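Local coordinates for ribose-phosphate pyrophosphokinase (Mycobacterium smegmatis, PDB 5MP7), which probably makes phosphoribosyl pyrophosphate, the activated sugar used in nucleotide synthesis, by transferring the pyrophosphoryl group of ATP to ribose 5-phosphate with the help of magnesium, at residues A[183-188]-A[195-200]; A[226-231]-A[237-242]; A[231-236]-A[277-282]. All blocks are in the same frame, centred on the assembly; numbering follows the deposited sequence.

How the contacts relate
From the N terminus, contact 1 comes first: the chain leaves helix 182-191, turns, and enters strand 197-202, so that 183-188 and 195-200 close a short loop that is complete before the others begin. Contact 2 then opens on strand 225-230 and closes on helix 237-248, and its loop holds most of 231-236. Contact 3 starts inside that loop and ends on strand 278-282, so contacts 2 and 3 cross, sharing Asp-231 and touching where Ile-239 meets Ile-233. Contacts 1 and 2 touch as well, through Ala-185 and Trp-188 against Thr-229 and Ile-200 against Ala-242. All three reach the same mixed sheet.

Contact 1 (A[183-188]-A[195-200]); sequences RVAEKW and VPLAFI
Leu-197 reaches from the start of its strand to the helix 182-191 and sets its two methyl branches on neighbouring residues, Ala-185 and Glu-186. Its CG lies anti to the backbone N (chi1 -171°), and from this fork CD1 goes to Ala-185 while CD2 goes to Glu-186. The first branch makes the shorter contact, Leu-197 CD1 to Ala-185 CB at 3.7 Å. Alanine suits this place because a single methyl lets the helix lie close to the sheet; it also packs on Val-174 and Thr-229 of the adjoining strands.

The two segments belong to a beta-alpha-beta unit, strand 172-176, helix 182-191 and strand 197-202, in the C-terminal half of a chain whose family has the phosphoribosyltransferase-like fold. Val-174 and Ser-176 pair with strand 197-202 through backbone hydrogen bonds, so Leu-197 bridges from that strand to the helix joining the two.

The second branch touches the aliphatic root of Glu-186: Leu-197 CD2 lies 4.1 Å from Glu-186 CB. The two side chains cross at about a right angle. Beyond CG the glutamate is extended (chi2 178°), which carries its carboxylate away from the leucine to end beside the guanidinium of Arg-183. The salt bridge modelled there is unusually short, so its detail is doubtful. Lys-187 CG lies over the rim of one face of that guanidinium.

Contact 2 (A[226-231]-A[237-242]); sequences CILTDD and GTIAGA
Leu-228 and Asp-230, two residues apart on strand 225-230, face the first turns of helix 237-248 and meet it by apolar contact at one place and by a carboxylate against a hydrocarbon at another. The strand and helix segments run nearly antiparallel, at 164°, with their axes 10.2 Å apart. The predicted ribose 5-phosphate loop joins them, and the helix leads on to the parallel neighbour strand 253-258, completing a beta-alpha-beta unit of the phosphoribosyltransferase-like fold.

The apolar part belongs to Leu-228. A chi1 of -155° swings its fork out to the helix, where both terminal methyls approach Ala-242, with Leu-228 CD2 at 3.9 Å from Ala-242 CB. The same methyl, Leu-228 CD2, lies farther, 4.3 Å, from Ile-239 CG2. Leucine is long enough to span from strand to helix, and alanine leaves room for its forked end; Val-243 and Leu-246 of the same helix also receive it.

The mixed part pairs Asp-230 with Ile-239. Asp-230 OD2 lies 3.7 Å from Ile-239 CD1, the two side chains crossing at a slant. The isoleucine is extended toward the strand (chi2 165°), which brings CD1 to the carboxylate.

No polar bond crosses to the helix. Near the end of the strand segment, Asp-230 OD1 accepts a weak hydrogen bond from Asp-231 N at 3.1 Å, helping to fix the rotation of the carboxylate, while Asp-231 OD2 bonds to His-138, a predicted magnesium ligand.

Asp-230, Gly-237 and Thr-238 are predicted to bind ribose 5-phosphate. Strand and helix are joined here by packing alone, and Asp-230 OD2 gains no hydrogen bond from the methyl beside it.

Contact 3 (A[231-236]-A[277-282]); sequences DMIDTG and REVIVT. With ACT (acetate ion), chain D.
Ile-233 points its side chain from the short strand 232-233 toward Val-279 and Val-281 of strand 278-282, and its CD1 alone does the touching. From CB two branches part, CG2 and CG1. CG1 is the atom that meets Ile-239 of the following helix, whose CD1 comes against it. CG1 then carries the chain on in an extended form (chi2 160°), so CD1 is held out toward the sheet. There Ile-233 CD1 meets Val-279 CG1 at 4.0 Å and Val-281 CG1 at 4.2 Å. With Val-279 the two side chains meet at a slant, methyl against methyl. The two valines stand two apart on their strand and therefore face the same way, and their branched side chains give the isoleucine tip a compact apolar seat. On the adjacent strand 296-299, Leu-296 flanks both valines and Val-298 flanks Val-281.

Beyond Ile-233 the segment becomes the loop predicted to bind ribose 5-phosphate, as the equivalent loop does in phosphoribosyltransferases, and it leads straight into helix 237-248, with Gly-236 at the N-cap. A hydrogen bond from Asp-234 OD1 to Ser-264 helps to hold this loop. An acetate ion, probably from the crystallisation liquor, sits here, and its OXT accepts two bonds from Thr-235. Thr-235 N lies 3.0 Å from acetate OXT, in a nearly straight bond of 163°. Thr-235 OG1 is closer to acetate OXT, at 2.7 Å. With chi1 at 56°, OG1 sits between the backbone N and the carbonyl carbon, beside its own N-H, and both can serve one oxygen. Gly-236 N adds a weak bond to acetate O at 3.4 Å. Glycine suits that position, since its phi is positive.

Contact 1 (A[183-188]-A[195-200])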
loop_
_atom_site.group_PDB
_atom_site.type_symbol
_atom_site.label_atom_id
_atom_site.label_comp_id
_atom_site.label_asym_id
_atom_site.label_seq_id
_atom_site.Cartn_x
_atom_site.Cartn_y
_atom_site.Cartn_z
ATOM N N ARG A 183 -56.151 -49.158 -18.816
ATOM C CA ARG A 183 -57.337 -49.323 -17.999
ATOM C C ARG A 183 -58.170 -48.050 -17.919
ATOM O O ARG A 183 -59.392 -48.100 -17.968
ATOM C CB ARG A 183 -56.963 -49.793 -16.575
ATOM C CG ARG A 183 -58.122 -49.881 -15.566
ATOM C CD ARG A 183 -59.240 -50.775 -16.053
ATOM N NE ARG A 183 -60.490 -50.453 -15.372
ATOM C CZ ARG A 183 -61.724 -50.613 -15.885
ATOM N NH1 ARG A 183 -61.936 -51.113 -17.107
ATOM N NH2 ARG A 183 -62.787 -50.274 -15.149
ATOM N N VAL A 184 -57.508 -46.908 -17.759
ATOM C CA VAL A 184 -58.225 -45.646 -17.667
ATOM C C VAL A 184 -58.843 -45.364 -19.028
ATOM O O VAL A 184 -59.982 -44.927 -19.113
ATOM C CB VAL A 184 -57.331 -44.466 -17.195
ATOM C CG1 VAL A 184 -58.140 -43.171 -17.185
ATOM C CG2 VAL A 184 -56.801 -44.742 -15.784
ATOM N N ALA A 185 -58.080 -45.617 -20.079
ATOM C CA ALA A 185 -58.567 -45.443 -21.430
ATOM C C ALA A 185 -59.806 -46.261 -21.683
ATOM O O ALA A 185 -60.720 -45.788 -22.330
ATOM C CB ALA A 185 -57.489 -45.807 -22.434
ATOM N N GLU A 186 -59.837 -47.475 -21.133
ATOM C CA GLU A 186 -61.014 -48.338 -21.188
ATOM C C GLU A 186 -62.215 -47.696 -20.510
ATOM O O GLU A 186 -63.316 -47.772 -21.017
ATOM C CB GLU A 186 -60.708 -49.699 -20.545
ATOM C CG GLU A 186 -61.657 -50.841 -20.924
ATOM C CD GLU A 186 -61.260 -52.178 -20.281
ATOM O OE1 GLU A 186 -61.071 -53.197 -21.013
ATOM O OE2 GLU A 186 -61.112 -52.206 -19.020
ATOM N N LYS A 187 -61.998 -47.055 -19.370
ATOM C CA LYS A 187 -63.071 -46.307 -18.675
ATOM C C LYS A 187 -63.637 -45.154 -19.523
ATOM O O LYS A 187 -64.830 -44.926 -19.545
ATOM C CB LYS A 187 -62.587 -45.746 -17.323
ATOM C CG LYS A 187 -62.291 -46.790 -16.236
ATOM C CD LYS A 187 -62.108 -46.175 -14.834
ATOM C CE LYS A 187 -63.298 -46.053 -13.930
ATOM N NZ LYS A 187 -64.343 -47.088 -14.013
ATOM N N TRP A 188 -62.772 -44.457 -20.235
ATOM C CA TRP A 188 -63.200 -43.367 -21.091
ATOM C C TRP A 188 -64.039 -43.877 -22.245
ATOM O O TRP A 188 -65.018 -43.259 -22.625
ATOM C CB TRP A 188 -61.986 -42.618 -21.654
ATOM C CG TRP A 188 -61.386 -41.675 -20.707
ATOM C CD1 TRP A 188 -61.072 -41.911 -19.425
ATOM C CD2 TRP A 188 -60.979 -40.352 -20.987
ATOM N NE1 TRP A 188 -60.497 -40.805 -18.863
ATOM C CE2 TRP A 188 -60.430 -39.828 -19.815
ATOM C CE3 TRP A 188 -61.043 -39.549 -22.120
ATOM C CZ2 TRP A 188 -59.944 -38.526 -19.733
ATOM C CZ3 TRP A 188 -60.581 -38.255 -22.044
ATOM C CH2 TRP A 188 -60.033 -37.754 -20.858
ATOM N N VAL A 195 -67.064 -47.031 -27.383
ATOM C CA VAL A 195 -66.290 -46.968 -28.598
ATOM C C VAL A 195 -65.050 -47.886 -28.494
ATOM O O VAL A 195 -64.681 -48.305 -27.402
ATOM C CB VAL A 195 -65.915 -45.494 -28.926
ATOM C CG1 VAL A 195 -67.155 -44.601 -28.843
ATOM C CG2 VAL A 195 -64.800 -44.950 -28.025
ATOM N N PRO A 196 -64.377 -48.166 -29.623
ATOM C CA PRO A 196 -63.189 -49.008 -29.589
ATOM C C PRO A 196 -61.970 -48.390 -28.916
ATOM O O PRO A 196 -61.921 -47.176 -28.665
ATOM C CB PRO A 196 -62.878 -49.306 -31.077
ATOM C CG PRO A 196 -63.821 -48.518 -31.872
ATOM C CD PRO A 196 -64.873 -47.931 -30.979
ATOM N N LEU A 197 -60.966 -49.230 -28.729
ATOM C CA LEU A 197 -59.807 -48.923 -27.943
ATOM C C LEU A 197 -58.541 -49.286 -28.681
ATOM O O LEU A 197 -58.497 -50.261 -29.388
ATOM C CB LEU A 197 -59.908 -49.713 -26.647
ATOM C CG LEU A 197 -58.931 -49.442 -25.505
ATOM C CD1 LEU A 197 -58.945 -47.984 -25.100
ATOM C CD2 LEU A 197 -59.346 -50.296 -24.320
ATOM N N ALA A 198 -57.503 -48.494 -28.515
ATOM C CA ALA A 198 -56.165 -48.782 -29.073
ATOM C C ALA A 198 -55.076 -48.248 -28.156
ATOM O O ALA A 198 -55.341 -47.421 -27.284
ATOM C CB ALA A 198 -56.020 -48.169 -30.445
ATOM N N PHE A 199 -53.848 -48.723 -28.334
ATOM C CA PHE A 199 -52.738 -48.191 -27.565
ATOM C C PHE A 199 -51.406 -48.377 -28.255
ATOM O O PHE A 199 -51.296 -49.189 -29.141
ATOM C CB PHE A 199 -52.706 -48.829 -26.178
ATOM C CG PHE A 199 -52.114 -50.186 -26.173
ATOM C CD1 PHE A 199 -52.853 -51.269 -26.577
ATOM C CD2 PHE A 199 -50.782 -50.368 -25.795
ATOM C CE1 PHE A 199 -52.285 -52.534 -26.608
ATOM C CE2 PHE A 199 -50.204 -51.622 -25.811
ATOM C CZ PHE A 199 -50.956 -52.708 -26.230
ATOM N N ILE A 200 -50.411 -47.624 -27.817
ATOM C CA ILE A 200 -49.094 -47.693 -28.367
ATOM C C ILE A 200 -48.245 -48.695 -27.598
ATOM O O ILE A 200 -47.985 -48.502 -26.425
ATOM C CB ILE A 200 -48.387 -46.346 -28.295
ATOM C CG1 ILE A 200 -48.875 -45.451 -29.435
ATOM C CG2 ILE A 200 -46.961 -46.398 -28.844
ATOM C CD1 ILE A 200 -50.224 -44.798 -29.521
#

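Contact 2 (A[226-231]-A[237-242])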
loop_
_atom_site.group_PDB
_atom_site.type_symbol
_atom_site.label_atom_id
_atom_site.label_comp_id
_atom_site.label_asym_id
_atom_site.label_seq_id
_atom_site.Cartn_x
_atom_site.Cartn_y
_atom_site.Cartn_z
ATOM N N CYS A 226 -59.176 -39.926 -33.142
ATOM C CA CYS A 226 -58.505 -40.480 -31.963
ATOM C C CYS A 226 -58.540 -39.550 -30.755
ATOM O O CYS A 226 -58.134 -38.424 -30.868
ATOM C CB CYS A 226 -57.057 -40.754 -32.281
ATOM S SG CYS A 226 -56.926 -42.027 -33.535
ATOM N N ILE A 227 -58.979 -40.068 -29.606
ATOM C CA ILE A 227 -58.892 -39.391 -28.339
ATOM C C ILE A 227 -57.689 -39.976 -27.595
ATOM O O ILE A 227 -57.777 -41.064 -27.033
ATOM C CB ILE A 227 -60.146 -39.626 -27.475
ATOM C CG1 ILE A 227 -61.445 -39.514 -28.281
ATOM C CG2 ILE A 227 -60.173 -38.663 -26.308
ATOM C CD1 ILE A 227 -61.708 -38.181 -28.939
ATOM N N LEU A 228 -56.575 -39.253 -27.606
ATOM C CA LEU A 228 -55.359 -39.651 -26.920
ATOM C C LEU A 228 -55.443 -39.182 -25.489
ATOM O O LEU A 228 -55.477 -37.985 -25.217
ATOM C CB LEU A 228 -54.180 -38.973 -27.563
ATOM C CG LEU A 228 -52.765 -39.492 -27.522
ATOM C CD1 LEU A 228 -52.699 -40.995 -27.521
ATOM C CD2 LEU A 228 -52.030 -38.899 -28.712
ATOM N N THR A 229 -55.488 -40.111 -24.547
ATOM C CA THR A 229 -55.750 -39.753 -23.155
ATOM C C THR A 229 -54.541 -40.076 -22.266
ATOM O O THR A 229 -53.987 -41.152 -22.332
ATOM C CB THR A 229 -57.074 -40.384 -22.650
ATOM O OG1 THR A 229 -57.358 -39.897 -21.342
ATOM C CG2 THR A 229 -57.005 -41.876 -22.611
ATOM N N ASP A 230 -54.143 -39.121 -21.440
ATOM C CA ASP A 230 -53.087 -39.339 -20.469
ATOM C C ASP A 230 -53.414 -38.640 -19.146
ATOM O O ASP A 230 -54.269 -37.785 -19.081
ATOM C CB ASP A 230 -51.734 -38.862 -21.027
ATOM C CG ASP A 230 -50.545 -39.786 -20.603
ATOM O OD1 ASP A 230 -50.751 -40.703 -19.787
ATOM O OD2 ASP A 230 -49.399 -39.628 -21.118
ATOM N N ASP A 231 -52.773 -39.056 -18.073
ATOM C CA ASP A 231 -52.885 -38.378 -16.789
ATOM C C ASP A 231 -52.295 -36.985 -16.796
ATOM O O ASP A 231 -52.915 -36.045 -16.275
ATOM C CB ASP A 231 -52.300 -39.249 -15.661
ATOM C CG ASP A 231 -50.797 -39.542 -15.830
ATOM O OD1 ASP A 231 -50.284 -39.504 -16.978
ATOM O OD2 ASP A 231 -50.126 -39.859 -14.821
ATOM N N GLY A 237 -43.046 -35.249 -25.113
ATOM C CA GLY A 237 -42.292 -36.165 -25.985
ATOM C C GLY A 237 -43.086 -37.399 -26.376
ATOM O O GLY A 237 -43.249 -37.686 -27.547
ATOM N N THR A 238 -43.581 -38.108 -25.372
ATOM C CA THR A 238 -44.345 -39.328 -25.565
ATOM C C THR A 238 -45.596 -39.019 -26.327
ATOM O O THR A 238 -45.945 -39.739 -27.237
ATOM C CB THR A 238 -44.766 -39.938 -24.203
ATOM O OG1 THR A 238 -43.623 -40.492 -23.550
ATOM C CG2 THR A 238 -45.877 -41.019 -24.329
ATOM N N ILE A 239 -46.305 -37.982 -25.915
ATOM C CA ILE A 239 -47.576 -37.660 -26.532
ATOM C C ILE A 239 -47.400 -37.183 -27.981
ATOM O O ILE A 239 -48.192 -37.582 -28.826
ATOM C CB ILE A 239 -48.394 -36.701 -25.647
ATOM C CG1 ILE A 239 -48.889 -37.486 -24.432
ATOM C CG2 ILE A 239 -49.616 -36.163 -26.360
ATOM C CD1 ILE A 239 -49.401 -36.624 -23.304
ATOM N N ALA A 240 -46.383 -36.369 -28.269
ATOM C CA ALA A 240 -46.150 -35.929 -29.651
ATOM C C ALA A 240 -45.791 -37.115 -30.519
ATOM O O ALA A 240 -46.264 -37.208 -31.628
ATOM C CB ALA A 240 -45.059 -34.893 -29.738
ATOM N N GLY A 241 -44.992 -38.039 -29.983
ATOM C CA GLY A 241 -44.649 -39.277 -30.677
ATOM C C GLY A 241 -45.890 -40.079 -31.049
ATOM O O GLY A 241 -45.991 -40.606 -32.156
ATOM N N ALA A 242 -46.843 -40.147 -30.125
ATOM C CA ALA A 242 -48.056 -40.878 -30.367
ATOM C C ALA A 242 -48.915 -40.237 -31.460
ATOM O O ALA A 242 -49.545 -40.933 -32.236
ATOM C CB ALA A 242 -48.840 -41.050 -29.077
#

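Contact 3 (A[231-236]-A[277-282])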
loop_
_atom_site.group_PDB
_atom_site.type_symbol
_atom_site.label_atom_id
_atom_site.label_comp_id
_atom_site.label_asym_id
_atom_site.label_seq_id
_atom_site.Cartn_x
_atom_site.Cartn_y
_atom_site.Cartn_z
ATOM N N ASP A 231 -52.773 -39.056 -18.073
ATOM C CA ASP A 231 -52.885 -38.378 -16.789
ATOM C C ASP A 231 -52.295 -36.985 -16.796
ATOM O O ASP A 231 -52.915 -36.045 -16.275
ATOM C CB ASP A 231 -52.300 -39.249 -15.661
ATOM C CG ASP A 231 -50.797 -39.542 -15.830
ATOM O OD1 ASP A 231 -50.284 -39.504 -16.978
ATOM O OD2 ASP A 231 -50.126 -39.859 -14.821
ATOM N N MET A 232 -51.133 -36.833 -17.417
ATOM C CA MET A 232 -50.451 -35.552 -17.463
ATOM C C MET A 232 -49.687 -35.393 -18.755
ATOM O O MET A 232 -49.366 -36.371 -19.402
ATOM C CB MET A 232 -49.489 -35.433 -16.286
ATOM C CG MET A 232 -48.248 -36.287 -16.406
ATOM S SD MET A 232 -47.063 -35.945 -15.112
ATOM C CE MET A 232 -47.875 -36.688 -13.674
ATOM N N ILE A 233 -49.366 -34.157 -19.092
ATOM C CA ILE A 233 -48.435 -33.880 -20.165
ATOM C C ILE A 233 -47.297 -33.115 -19.552
ATOM O O ILE A 233 -47.522 -32.025 -19.021
ATOM C CB ILE A 233 -49.084 -33.006 -21.237
ATOM C CG1 ILE A 233 -50.340 -33.679 -21.792
ATOM C CG2 ILE A 233 -48.104 -32.745 -22.367
ATOM C CD1 ILE A 233 -51.283 -32.719 -22.479
ATOM N N ASP A 234 -46.084 -33.663 -19.621
ATOM C CA ASP A 234 -44.921 -32.977 -19.096
ATOM C C ASP A 234 -44.082 -32.258 -20.166
ATOM O O ASP A 234 -44.220 -31.054 -20.321
ATOM C CB ASP A 234 -44.079 -33.908 -18.219
ATOM C CG ASP A 234 -42.977 -33.176 -17.519
ATOM O OD1 ASP A 234 -43.028 -31.946 -17.406
ATOM O OD2 ASP A 234 -42.055 -33.837 -17.059
ATOM N N THR A 235 -43.178 -32.959 -20.859
ATOM C CA THR A 235 -42.348 -32.340 -21.933
ATOM C C THR A 235 -43.021 -32.477 -23.294
ATOM O O THR A 235 -42.650 -31.774 -24.238
ATOM C CB THR A 235 -40.963 -32.990 -22.036
ATOM O OG1 THR A 235 -41.120 -34.416 -22.236
ATOM C CG2 THR A 235 -40.190 -32.752 -20.755
ATOM N N GLY A 236 -44.030 -33.356 -23.377
ATOM C CA GLY A 236 -44.774 -33.581 -24.604
ATOM C C GLY A 236 -44.108 -34.572 -25.556
ATOM O O GLY A 236 -44.575 -34.752 -26.682
ATOM N N ARG A 277 -55.641 -31.504 -33.275
ATOM C CA ARG A 277 -56.681 -30.528 -33.458
ATOM C C ARG A 277 -56.980 -29.793 -32.157
ATOM O O ARG A 277 -57.313 -28.626 -32.171
ATOM C CB ARG A 277 -57.946 -31.233 -33.934
ATOM C CG ARG A 277 -58.900 -30.319 -34.629
ATOM C CD ARG A 277 -60.322 -30.850 -34.688
ATOM N NE ARG A 277 -61.199 -29.770 -34.195
ATOM C CZ ARG A 277 -62.476 -29.566 -34.505
ATOM N NH1 ARG A 277 -63.116 -30.284 -35.436
ATOM N NH2 ARG A 277 -63.118 -28.568 -33.900
ATOM N N GLU A 278 -56.952 -30.512 -31.040
ATOM C CA GLU A 278 -57.248 -29.918 -29.744
ATOM C C GLU A 278 -56.431 -30.581 -28.626
ATOM O O GLU A 278 -56.128 -31.768 -28.711
ATOM C CB GLU A 278 -58.733 -30.010 -29.441
ATOM C CG GLU A 278 -59.144 -28.977 -28.418
ATOM C CD GLU A 278 -60.641 -28.863 -28.186
ATOM O OE1 GLU A 278 -61.452 -29.513 -28.909
ATOM O OE2 GLU A 278 -61.019 -28.054 -27.302
ATOM N N VAL A 279 -56.045 -29.792 -27.622
ATOM C CA VAL A 279 -55.395 -30.290 -26.428
ATOM C C VAL A 279 -56.204 -29.769 -25.244
ATOM O O VAL A 279 -56.372 -28.591 -25.113
ATOM C CB VAL A 279 -53.971 -29.820 -26.329
ATOM C CG1 VAL A 279 -53.325 -30.417 -25.095
ATOM C CG2 VAL A 279 -53.177 -30.219 -27.541
ATOM N N ILE A 280 -56.774 -30.651 -24.444
ATOM C CA ILE A 280 -57.668 -30.283 -23.373
ATOM C C ILE A 280 -57.037 -30.666 -22.049
ATOM O O ILE A 280 -56.629 -31.814 -21.862
ATOM C CB ILE A 280 -58.976 -31.021 -23.502
ATOM C CG1 ILE A 280 -59.529 -30.820 -24.894
ATOM C CG2 ILE A 280 -59.998 -30.488 -22.501
ATOM C CD1 ILE A 280 -60.557 -31.840 -25.301
ATOM N N VAL A 281 -56.912 -29.686 -21.157
ATOM C CA VAL A 281 -56.354 -29.862 -19.818
ATOM C C VAL A 281 -57.201 -29.141 -18.793
ATOM O O VAL A 281 -58.096 -28.395 -19.157
ATOM C CB VAL A 281 -54.908 -29.360 -19.662
ATOM C CG1 VAL A 281 -53.984 -30.087 -20.590
ATOM C CG2 VAL A 281 -54.819 -27.888 -19.912
ATOM N N THR A 282 -56.991 -29.455 -17.521
ATOM C CA THR A 282 -57.639 -28.739 -16.427
ATOM C C THR A 282 -56.639 -27.789 -15.869
ATOM O O THR A 282 -55.462 -27.818 -16.226
ATOM C CB THR A 282 -58.149 -29.650 -15.276
ATOM O OG1 THR A 282 -57.025 -30.143 -14.506
ATOM C CG2 THR A 282 -58.941 -30.793 -15.831
HETATM C C ACT D . -43.515 -36.731 -21.444
HETATM O O ACT D . -44.599 -36.401 -22.035
HETATM O OXT ACT D . -42.801 -35.920 -20.813
HETATM C CH3 ACT D . -42.984 -38.138 -21.456
#